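Local coordinates for protein 1,4-dihydroxy-2-naphthoyl-CoA hydrolase (Escherichia coli, PDB 4K49) that hydrolyses 1,4-dihydroxy-2-naphthoyl-CoA to 1,4-dihydroxy-2-naphthoate and free coenzyme A in menaquinone biosynthesis, at residues L24-E29 with A62-S67; D34-T39 with S67-L72. All blocks are in the same frame, centred on the assembly; numbering follows the deposited sequence.

Interaction 1 (L24-E29 with A62-S67). With HFQ (2,4-dihydroxyphenacyl coenzyme A), chain F.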
loop_
_atom_site.group_PDB
_atom_site.type_symbol
_atom_site.label_atom_id
_atom_site.label_comp_id
_atom_site.label_asym_id
_atom_site.label_seq_id
_atom_site.Cartn_x
_atom_site.Cartn_y
_atom_site.Cartn_z
ATOM N N LEU A 24 6.072 -6.905 8.198
ATOM C CA LEU A 24 6.451 -5.498 8.254
ATOM C C LEU A 24 6.540 -4.982 9.684
ATOM O O LEU A 24 6.710 -3.773 9.882
ATOM C CB LEU A 24 5.481 -4.622 7.449
ATOM C CG LEU A 24 5.306 -4.963 5.970
ATOM C CD1 LEU A 24 4.450 -3.919 5.286
ATOM C CD2 LEU A 24 6.659 -5.060 5.295
ATOM N N ASP A 25 6.446 -5.888 10.661
ATOM C CA ASP A 25 6.523 -5.520 12.080
ATOM C C ASP A 25 5.471 -4.469 12.417
ATOM O O ASP A 25 5.729 -3.515 13.161
ATOM C CB ASP A 25 7.923 -5.015 12.449
ATOM C CG ASP A 25 8.116 -4.862 13.950
ATOM O OD1 ASP A 25 7.553 -5.672 14.711
ATOM O OD2 ASP A 25 8.824 -3.919 14.366
ATOM N N ILE A 26 4.286 -4.636 11.852
ATOM C CA ILE A 26 3.165 -3.792 12.237
ATOM C C ILE A 26 2.639 -4.271 13.585
ATOM O O ILE A 26 2.306 -5.446 13.755
ATOM C CB ILE A 26 2.072 -3.765 11.148
ATOM C CG1 ILE A 26 2.643 -3.087 9.888
ATOM C CG2 ILE A 26 0.853 -3.010 11.652
ATOM C CD1 ILE A 26 1.709 -3.085 8.676
ATOM N N ARG A 27 2.604 -3.362 14.555
ATOM C CA ARG A 27 2.244 -3.716 15.926
ATOM C C ARG A 27 1.067 -2.892 16.400
ATOM O O ARG A 27 1.148 -1.663 16.487
ATOM C CB ARG A 27 3.419 -3.463 16.883
ATOM C CG ARG A 27 4.669 -4.271 16.586
ATOM C CD ARG A 27 4.384 -5.764 16.586
ATOM N NE ARG A 27 4.029 -6.271 17.911
ATOM C CZ ARG A 27 3.552 -7.492 18.135
ATOM N NH1 ARG A 27 3.372 -8.324 17.118
ATOM N NH2 ARG A 27 3.251 -7.880 19.372
ATOM N N PHE A 28 -0.025 -3.563 16.734
ATOM C CA PHE A 28 -1.136 -2.854 17.347
ATOM C C PHE A 28 -0.796 -2.531 18.787
ATOM O O PHE A 28 -0.339 -3.395 19.550
ATOM C CB PHE A 28 -2.424 -3.659 17.211
ATOM C CG PHE A 28 -2.901 -3.746 15.798
ATOM C CD1 PHE A 28 -2.344 -4.678 14.925
ATOM C CD2 PHE A 28 -3.886 -2.883 15.331
ATOM C CE1 PHE A 28 -2.762 -4.750 13.605
ATOM C CE2 PHE A 28 -4.311 -2.949 14.005
ATOM C CZ PHE A 28 -3.744 -3.883 13.145
ATOM N N GLU A 29 -0.985 -1.267 19.145
ATOM C CA GLU A 29 -0.553 -0.788 20.447
ATOM C C GLU A 29 -1.701 -0.287 21.324
ATOM O O GLU A 29 -1.551 -0.206 22.535
ATOM C CB GLU A 29 0.554 0.268 20.292
ATOM C CG GLU A 29 1.873 -0.324 19.752
ATOM C CD GLU A 29 2.975 0.701 19.588
ATOM O OE1 GLU A 29 2.879 1.783 20.207
ATOM O OE2 GLU A 29 3.938 0.423 18.833
ATOM N N ALA A 62 -2.309 1.599 6.753
ATOM C CA ALA A 62 -3.686 2.090 6.774
ATOM C C ALA A 62 -4.693 0.977 6.491
ATOM O O ALA A 62 -5.698 0.838 7.197
ATOM C CB ALA A 62 -3.857 3.238 5.789
ATOM N N GLU A 63 -4.448 0.181 5.459
ATOM C CA GLU A 63 -5.412 -0.862 5.147
ATOM C C GLU A 63 -5.407 -1.970 6.210
ATOM O O GLU A 63 -6.446 -2.555 6.488
ATOM C CB GLU A 63 -5.221 -1.429 3.737
ATOM C CG GLU A 63 -6.357 -2.395 3.361
ATOM C CD GLU A 63 -6.630 -2.477 1.878
ATOM O OE1 GLU A 63 -6.139 -1.628 1.103
ATOM O OE2 GLU A 63 -7.351 -3.408 1.476
ATOM N N SER A 64 -4.254 -2.234 6.827
ATOM C CA SER A 64 -4.185 -3.227 7.906
ATOM C C SER A 64 -5.025 -2.814 9.116
ATOM O O SER A 64 -5.797 -3.619 9.657
ATOM C CB SER A 64 -2.735 -3.448 8.366
ATOM O OG SER A 64 -1.918 -3.946 7.317
ATOM N N ILE A 65 -4.873 -1.565 9.551
ATOM C CA ILE A 65 -5.606 -1.100 10.725
ATOM C C ILE A 65 -7.097 -0.983 10.401
ATOM O O ILE A 65 -7.938 -1.529 11.121
ATOM C CB ILE A 65 -5.086 0.254 11.236
ATOM C CG1 ILE A 65 -3.581 0.191 11.500
ATOM C CG2 ILE A 65 -5.810 0.662 12.532
ATOM C CD1 ILE A 65 -3.019 1.552 11.899
ATOM N N GLY A 66 -7.425 -0.295 9.308
ATOM C CA GLY A 66 -8.820 -0.108 8.930
ATOM C C GLY A 66 -9.586 -1.403 8.680
ATOM O O GLY A 66 -10.747 -1.545 9.097
ATOM N N SER A 67 -8.950 -2.359 8.007
ATOM C CA SER A 67 -9.602 -3.630 7.709
ATOM C C SER A 67 -9.859 -4.439 8.975
ATOM O O SER A 67 -10.916 -5.060 9.118
ATOM C CB SER A 67 -8.765 -4.474 6.741
ATOM O OG SER A 67 -8.599 -3.860 5.472
HETATM C CB HFQ F . -8.246 -6.134 3.053
HETATM N N1A HFQ F . -17.193 -14.130 -1.406
HETATM O O1A HFQ F . -19.397 -9.333 -9.444
HETATM P P1A HFQ F . -17.936 -9.019 -9.076
HETATM C C1B HFQ F . -6.846 -6.387 3.689
HETATM O O1B HFQ F . -5.813 -6.276 2.953
HETATM C C1D HFQ F . -16.655 -13.029 -6.178
HETATM S S1P HFQ F . -8.815 -7.559 2.137
HETATM C C2A HFQ F . -16.222 -14.485 -2.262
HETATM O O2A HFQ F . -17.079 -8.891 -10.346
HETATM P P2A HFQ F . -18.595 -7.487 -6.883
HETATM C C2B HFQ F . -6.691 -6.779 5.110
HETATM O O2B HFQ F . -6.084 -7.772 9.094
HETATM C C2D HFQ F . -17.521 -13.043 -7.288
HETATM O O2D HFQ F . -18.199 -14.295 -7.457
HETATM C C2P HFQ F . -7.809 -7.699 0.681
HETATM N N3A HFQ F . -16.250 -14.077 -3.544
HETATM O O3A HFQ F . -17.846 -7.689 -8.271
HETATM C C3B HFQ F . -5.475 -6.466 5.731
HETATM O O3B HFQ F . -8.919 -7.761 5.260
HETATM C C3D HFQ F . -16.616 -12.859 -8.383
HETATM O O3D HFQ F . -15.890 -14.109 -8.526
HETATM P P3D HFQ F . -15.992 -15.020 -9.893
HETATM C C3P HFQ F . -8.077 -6.729 -0.426
HETATM C C4A HFQ F . -17.267 -13.302 -3.988
HETATM O O4A HFQ F . -18.903 -6.073 -6.708
HETATM C C4B HFQ F . -5.282 -6.802 7.046
HETATM C C4D HFQ F . -15.675 -11.886 -7.896
HETATM O O4D HFQ F . -15.768 -11.951 -6.444
HETATM N N4P HFQ F . -9.382 -6.650 -0.859
HETATM C C5A HFQ F . -18.290 -12.915 -3.137
HETATM O O5A HFQ F . -19.911 -8.269 -6.818
HETATM C C5B HFQ F . -6.294 -7.448 7.761
HETATM C C5D HFQ F . -16.061 -10.550 -8.367
HETATM O O5D HFQ F . -17.368 -10.170 -8.177
HETATM C C5P HFQ F . -9.983 -7.708 -1.583
HETATM O O5P HFQ F . -9.318 -8.770 -1.869
HETATM C C6A HFQ F . -18.233 -13.359 -1.792
HETATM N N6A HFQ F . -19.263 -12.987 -0.852
HETATM O O6A HFQ F . -17.623 -8.015 -5.786
HETATM C C6B HFQ F . -7.511 -7.764 7.146
HETATM C C6P HFQ F . -11.414 -7.610 -2.054
HETATM N N7A HFQ F . -19.152 -12.139 -3.873
HETATM O O7A HFQ F . -17.220 -16.049 -9.714
HETATM C C7B HFQ F . -7.706 -7.436 5.832
HETATM C C7P HFQ F . -11.498 -7.826 -3.572
HETATM C C8A HFQ F . -18.702 -12.052 -5.137
HETATM O O8A HFQ F . -16.229 -14.175 -11.049
HETATM N N8P HFQ F . -12.761 -7.465 -4.191
HETATM N N9A HFQ F . -17.560 -12.765 -5.202
HETATM O O9A HFQ F . -14.681 -15.801 -10.060
HETATM C C9P HFQ F . -13.850 -8.447 -4.188
HETATM O O9P HFQ F . -13.677 -9.500 -3.684
HETATM C CAP HFQ F . -15.154 -8.035 -4.847
HETATM O OAP HFQ F . -15.041 -6.735 -5.351
HETATM C CBP HFQ F . -16.318 -8.070 -3.852
HETATM C CCP HFQ F . -17.451 -7.450 -4.546
HETATM C CDP HFQ F . -16.646 -9.537 -3.511
HETATM C CEP HFQ F . -15.962 -7.307 -2.640
#
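Phe28 turns the edge of its ring, not a face, to the helix: Ile65 CA and Ser64 O both lie near the ring plane, with Phe28 CE2 4.0 Å from Ile65 CA. The two side chains run antiparallel and alongside each other, Phe28 CE2 coming within 4.1 Å of Ile65 CG1. Phe28 CG stands anti to its own carbonyl carbon (chi1 -68°), which carries the ring out beside the backbone N and brings its far edge to the helix. A flat, wholly apolar ring suits this place, because its thin C-H edge can butt against the helix backbone, carbonyl oxygen included, without bringing in a polar atom. Ile26 reaches the helix with the end of its extended chain, Ile26 CD1 lying 4.0 Å from Ser64 OG. That hydroxyl is engaged by Val60 O, one turn earlier, and by His54 of the second subunit, so the methyl meets a polar atom already satisfied.

The ligand lies over another side of 62-67. Glu63 CG is anti to the backbone N (chi1 -173°), and the extended chain sets Glu63 OE2 3.3 Å from HFQ CB, beside the phenacyl ketone. Glu63, inferred to be the nucleophile or proton acceptor, also bonds through OE1 to His89 NE2 of the second subunit; an alanine here would probably leave that imidazole nitrogen without this partner and the ketone end without a neighbouring carboxylate. Ser67 OG donates to Glu63 O (2.7 Å), sharing it with Ser67 N from the opposite face of the carbonyl plane, while Ser67 CB rests 3.3 Å from HFQ C7B.

Around the contact, Ala38 of strand 36-41 packs on both Phe28 and Ile65, helix 9-14 covers Phe28, and strand 125-135 touches Glu63 and Ser67.

Interaction 2 (D34-T39 with S67-L72); sequences DTLEAT and SVAGYL. With HFQ (2,4-dihydroxyphenacyl coenzyme A), chain F.
With CG anti to the backbone N (chi1 -171°) and CD2 carried onward from it, Leu36 extends from its strand toward the helix and delivers a single methyl to two residues. Val68 answers with CG1, which its chi1 of 79° places between the backbone N and the carbonyl carbon. Leu36 CD2 meets Val68 CG1 at 3.6 Å, the two side chains crossing at about a right angle. The same methyl lies 3.8 Å from Ala69 CB, whose shortness lets the strand come close: the CA atoms of Leu36 and Ala69 are 6.7 Å apart. A long, flexible leucine suits the strand side, where one branch reaches across to the helix, and a beta-branched valine suits the helix side because CG1 springs directly from CB, meeting Leu36 while CB itself stays beside the ligand. Val68 CB is 3.8 Å from HFQ O2B, a ring hydroxyl of the ligand, so this residue has the hydrophobic core on one flank and the phenacyl end of the ligand pocket on another. Phe28 and Ile65 also pack on Leu36. A sheet wrapped round a long central helix, apolar strand residues pressing on it, is the mark of the hotdog fold of the PaaI thioesterases.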
loop_
_atom_site.group_PDB
_atom_site.type_symbol
_atom_site.label_atom_id
_atom_site.label_comp_id
_atom_site.label_asym_id
_atom_site.label_seq_id
_atom_site.Cartn_x
_atom_site.Cartn_y
_atom_site.Cartn_z
ATOM N N ASP A 34 -13.382 3.509 20.347
ATOM C CA ASP A 34 -13.783 3.820 18.984
ATOM C C ASP A 34 -12.599 4.132 18.083
ATOM O O ASP A 34 -12.767 4.733 17.028
ATOM C CB ASP A 34 -14.787 4.984 18.945
ATOM C CG ASP A 34 -14.283 6.233 19.659
ATOM O OD1 ASP A 34 -13.079 6.553 19.568
ATOM O OD2 ASP A 34 -15.110 6.908 20.314
ATOM N N THR A 35 -11.401 3.747 18.509
ATOM C CA THR A 35 -10.208 3.936 17.687
ATOM C C THR A 35 -9.326 2.702 17.775
ATOM O O THR A 35 -9.455 1.902 18.698
ATOM C CB THR A 35 -9.374 5.156 18.139
ATOM O OG1 THR A 35 -8.845 4.905 19.442
ATOM C CG2 THR A 35 -10.212 6.429 18.175
ATOM N N LEU A 36 -8.421 2.560 16.813
ATOM C CA LEU A 36 -7.459 1.468 16.818
ATOM C C LEU A 36 -6.132 2.076 16.372
ATOM O O LEU A 36 -6.105 2.928 15.476
ATOM C CB LEU A 36 -7.925 0.357 15.872
ATOM C CG LEU A 36 -7.172 -0.973 15.880
ATOM C CD1 LEU A 36 -7.122 -1.560 17.288
ATOM C CD2 LEU A 36 -7.812 -1.952 14.905
ATOM N N GLU A 37 -5.036 1.670 17.005
ATOM C CA GLU A 37 -3.739 2.281 16.736
ATOM C C GLU A 37 -2.654 1.219 16.563
ATOM O O GLU A 37 -2.581 0.256 17.338
ATOM C CB GLU A 37 -3.368 3.246 17.876
ATOM C CG GLU A 37 -1.953 3.846 17.787
ATOM C CD GLU A 37 -1.627 4.750 18.972
ATOM O OE1 GLU A 37 -2.337 5.753 19.175
ATOM O OE2 GLU A 37 -0.657 4.461 19.700
ATOM N N ALA A 38 -1.822 1.397 15.536
ATOM C CA ALA A 38 -0.713 0.483 15.264
ATOM C C ALA A 38 0.500 1.259 14.761
ATOM O O ALA A 38 0.373 2.331 14.156
ATOM C CB ALA A 38 -1.120 -0.595 14.264
ATOM N N THR A 39 1.684 0.719 15.020
ATOM C CA THR A 39 2.906 1.334 14.535
ATOM C C THR A 39 3.618 0.404 13.543
ATOM O O THR A 39 3.304 -0.785 13.452
ATOM C CB THR A 39 3.857 1.691 15.699
ATOM O OG1 THR A 39 4.172 0.503 16.432
ATOM C CG2 THR A 39 3.196 2.694 16.640
ATOM N N SER A 67 -8.950 -2.359 8.007
ATOM C CA SER A 67 -9.602 -3.630 7.709
ATOM C C SER A 67 -9.859 -4.439 8.975
ATOM O O SER A 67 -10.916 -5.060 9.118
ATOM C CB SER A 67 -8.765 -4.474 6.741
ATOM O OG SER A 67 -8.599 -3.860 5.472
ATOM N N VAL A 68 -8.898 -4.481 9.890
ATOM C CA VAL A 68 -9.132 -5.305 11.076
ATOM C C VAL A 68 -10.095 -4.592 12.018
ATOM O O VAL A 68 -10.903 -5.232 12.692
ATOM C CB VAL A 68 -7.826 -5.775 11.772
ATOM C CG1 VAL A 68 -7.226 -4.682 12.612
ATOM C CG2 VAL A 68 -8.117 -6.995 12.647
ATOM N N ALA A 69 -10.030 -3.262 12.043
ATOM C CA ALA A 69 -11.019 -2.491 12.788
ATOM C C ALA A 69 -12.396 -2.823 12.241
ATOM O O ALA A 69 -13.348 -3.028 13.002
ATOM C CB ALA A 69 -10.754 -1.017 12.674
ATOM N N GLY A 70 -12.507 -2.873 10.918
ATOM C CA GLY A 70 -13.792 -3.158 10.305
ATOM C C GLY A 70 -14.256 -4.540 10.722
ATOM O O GLY A 70 -15.408 -4.732 11.112
ATOM N N TYR A 71 -13.340 -5.500 10.652
ATOM C CA TYR A 71 -13.627 -6.888 11.019
ATOM C C TYR A 71 -14.185 -6.969 12.433
ATOM O O TYR A 71 -15.177 -7.670 12.702
ATOM C CB TYR A 71 -12.340 -7.710 10.903
ATOM C CG TYR A 71 -12.412 -9.105 11.511
ATOM C CD1 TYR A 71 -13.135 -10.119 10.895
ATOM C CD2 TYR A 71 -11.728 -9.404 12.682
ATOM C CE1 TYR A 71 -13.190 -11.397 11.446
ATOM C CE2 TYR A 71 -11.772 -10.672 13.236
ATOM C CZ TYR A 71 -12.505 -11.661 12.613
ATOM O OH TYR A 71 -12.542 -12.919 13.168
ATOM N N LEU A 72 -13.558 -6.217 13.332
ATOM C CA LEU A 72 -13.949 -6.212 14.732
ATOM C C LEU A 72 -15.298 -5.524 14.931
ATOM O O LEU A 72 -15.897 -5.612 16.011
ATOM C CB LEU A 72 -12.866 -5.543 15.594
ATOM C CG LEU A 72 -11.505 -6.233 15.725
ATOM C CD1 LEU A 72 -10.551 -5.369 16.523
ATOM C CD2 LEU A 72 -11.637 -7.610 16.387
HETATM C CB HFQ F . -8.246 -6.134 3.053
HETATM N N1A HFQ F . -17.193 -14.130 -1.406
HETATM O O1A HFQ F . -19.397 -9.333 -9.444
HETATM P P1A HFQ F . -17.936 -9.019 -9.076
HETATM C C1B HFQ F . -6.846 -6.387 3.689
HETATM O O1B HFQ F . -5.813 -6.276 2.953
HETATM C C1D HFQ F . -16.655 -13.029 -6.178
HETATM S S1P HFQ F . -8.815 -7.559 2.137
HETATM C C2A HFQ F . -16.222 -14.485 -2.262
HETATM O O2A HFQ F . -17.079 -8.891 -10.346
HETATM P P2A HFQ F . -18.595 -7.487 -6.883
HETATM C C2B HFQ F . -6.691 -6.779 5.110
HETATM O O2B HFQ F . -6.084 -7.772 9.094
HETATM C C2D HFQ F . -17.521 -13.043 -7.288
HETATM O O2D HFQ F . -18.199 -14.295 -7.457
HETATM C C2P HFQ F . -7.809 -7.699 0.681
HETATM N N3A HFQ F . -16.250 -14.077 -3.544
HETATM O O3A HFQ F . -17.846 -7.689 -8.271
HETATM C C3B HFQ F . -5.475 -6.466 5.731
HETATM O O3B HFQ F . -8.919 -7.761 5.260
HETATM C C3D HFQ F . -16.616 -12.859 -8.383
HETATM O O3D HFQ F . -15.890 -14.109 -8.526
HETATM P P3D HFQ F . -15.992 -15.020 -9.893
HETATM C C3P HFQ F . -8.077 -6.729 -0.426
HETATM C C4A HFQ F . -17.267 -13.302 -3.988
HETATM O O4A HFQ F . -18.903 -6.073 -6.708
HETATM C C4B HFQ F . -5.282 -6.802 7.046
HETATM C C4D HFQ F . -15.675 -11.886 -7.896
HETATM O O4D HFQ F . -15.768 -11.951 -6.444
HETATM N N4P HFQ F . -9.382 -6.650 -0.859
HETATM C C5A HFQ F . -18.290 -12.915 -3.137
HETATM O O5A HFQ F . -19.911 -8.269 -6.818
HETATM C C5B HFQ F . -6.294 -7.448 7.761
HETATM C C5D HFQ F . -16.061 -10.550 -8.367
HETATM O O5D HFQ F . -17.368 -10.170 -8.177
HETATM C C5P HFQ F . -9.983 -7.708 -1.583
HETATM O O5P HFQ F . -9.318 -8.770 -1.869
HETATM C C6A HFQ F . -18.233 -13.359 -1.792
HETATM N N6A HFQ F . -19.263 -12.987 -0.852
HETATM O O6A HFQ F . -17.623 -8.015 -5.786
HETATM C C6B HFQ F . -7.511 -7.764 7.146
HETATM C C6P HFQ F . -11.414 -7.610 -2.054
HETATM N N7A HFQ F . -19.152 -12.139 -3.873
HETATM O O7A HFQ F . -17.220 -16.049 -9.714
HETATM C C7B HFQ F . -7.706 -7.436 5.832
HETATM C C7P HFQ F . -11.498 -7.826 -3.572
HETATM C C8A HFQ F . -18.702 -12.052 -5.137
HETATM O O8A HFQ F . -16.229 -14.175 -11.049
HETATM N N8P HFQ F . -12.761 -7.465 -4.191
HETATM N N9A HFQ F . -17.560 -12.765 -5.202
HETATM O O9A HFQ F . -14.681 -15.801 -10.060
HETATM C C9P HFQ F . -13.850 -8.447 -4.188
HETATM O O9P HFQ F . -13.677 -9.500 -3.684
HETATM C CAP HFQ F . -15.154 -8.035 -4.847
HETATM O OAP HFQ F . -15.041 -6.735 -5.351
HETATM C CBP HFQ F . -16.318 -8.070 -3.852
HETATM C CCP HFQ F . -17.451 -7.450 -4.546
HETATM C CDP HFQ F . -16.646 -9.537 -3.511
HETATM C CEP HFQ F . -15.962 -7.307 -2.640
#

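In the fold
From the N terminus the chain passes through helices 9-14 and 20-23 and enters strand 27-31, then turns back into strand 36-41, its antiparallel neighbour. Helix 55-72, later in the chain, closes a loop on each: interaction 1 when residues 62-67 come back to 24-29, interaction 2 when 67-72 come back to 34-39. The segments alternate along the chain, so the two loops cross instead of nesting. They share Ser67 and their centres lie 8 Å apart; Phe28 of the first also packs on Val68 of the second. Together they tie successive turns of one helix to two adjoining strands, while other sides of those turns line the ligand pocket.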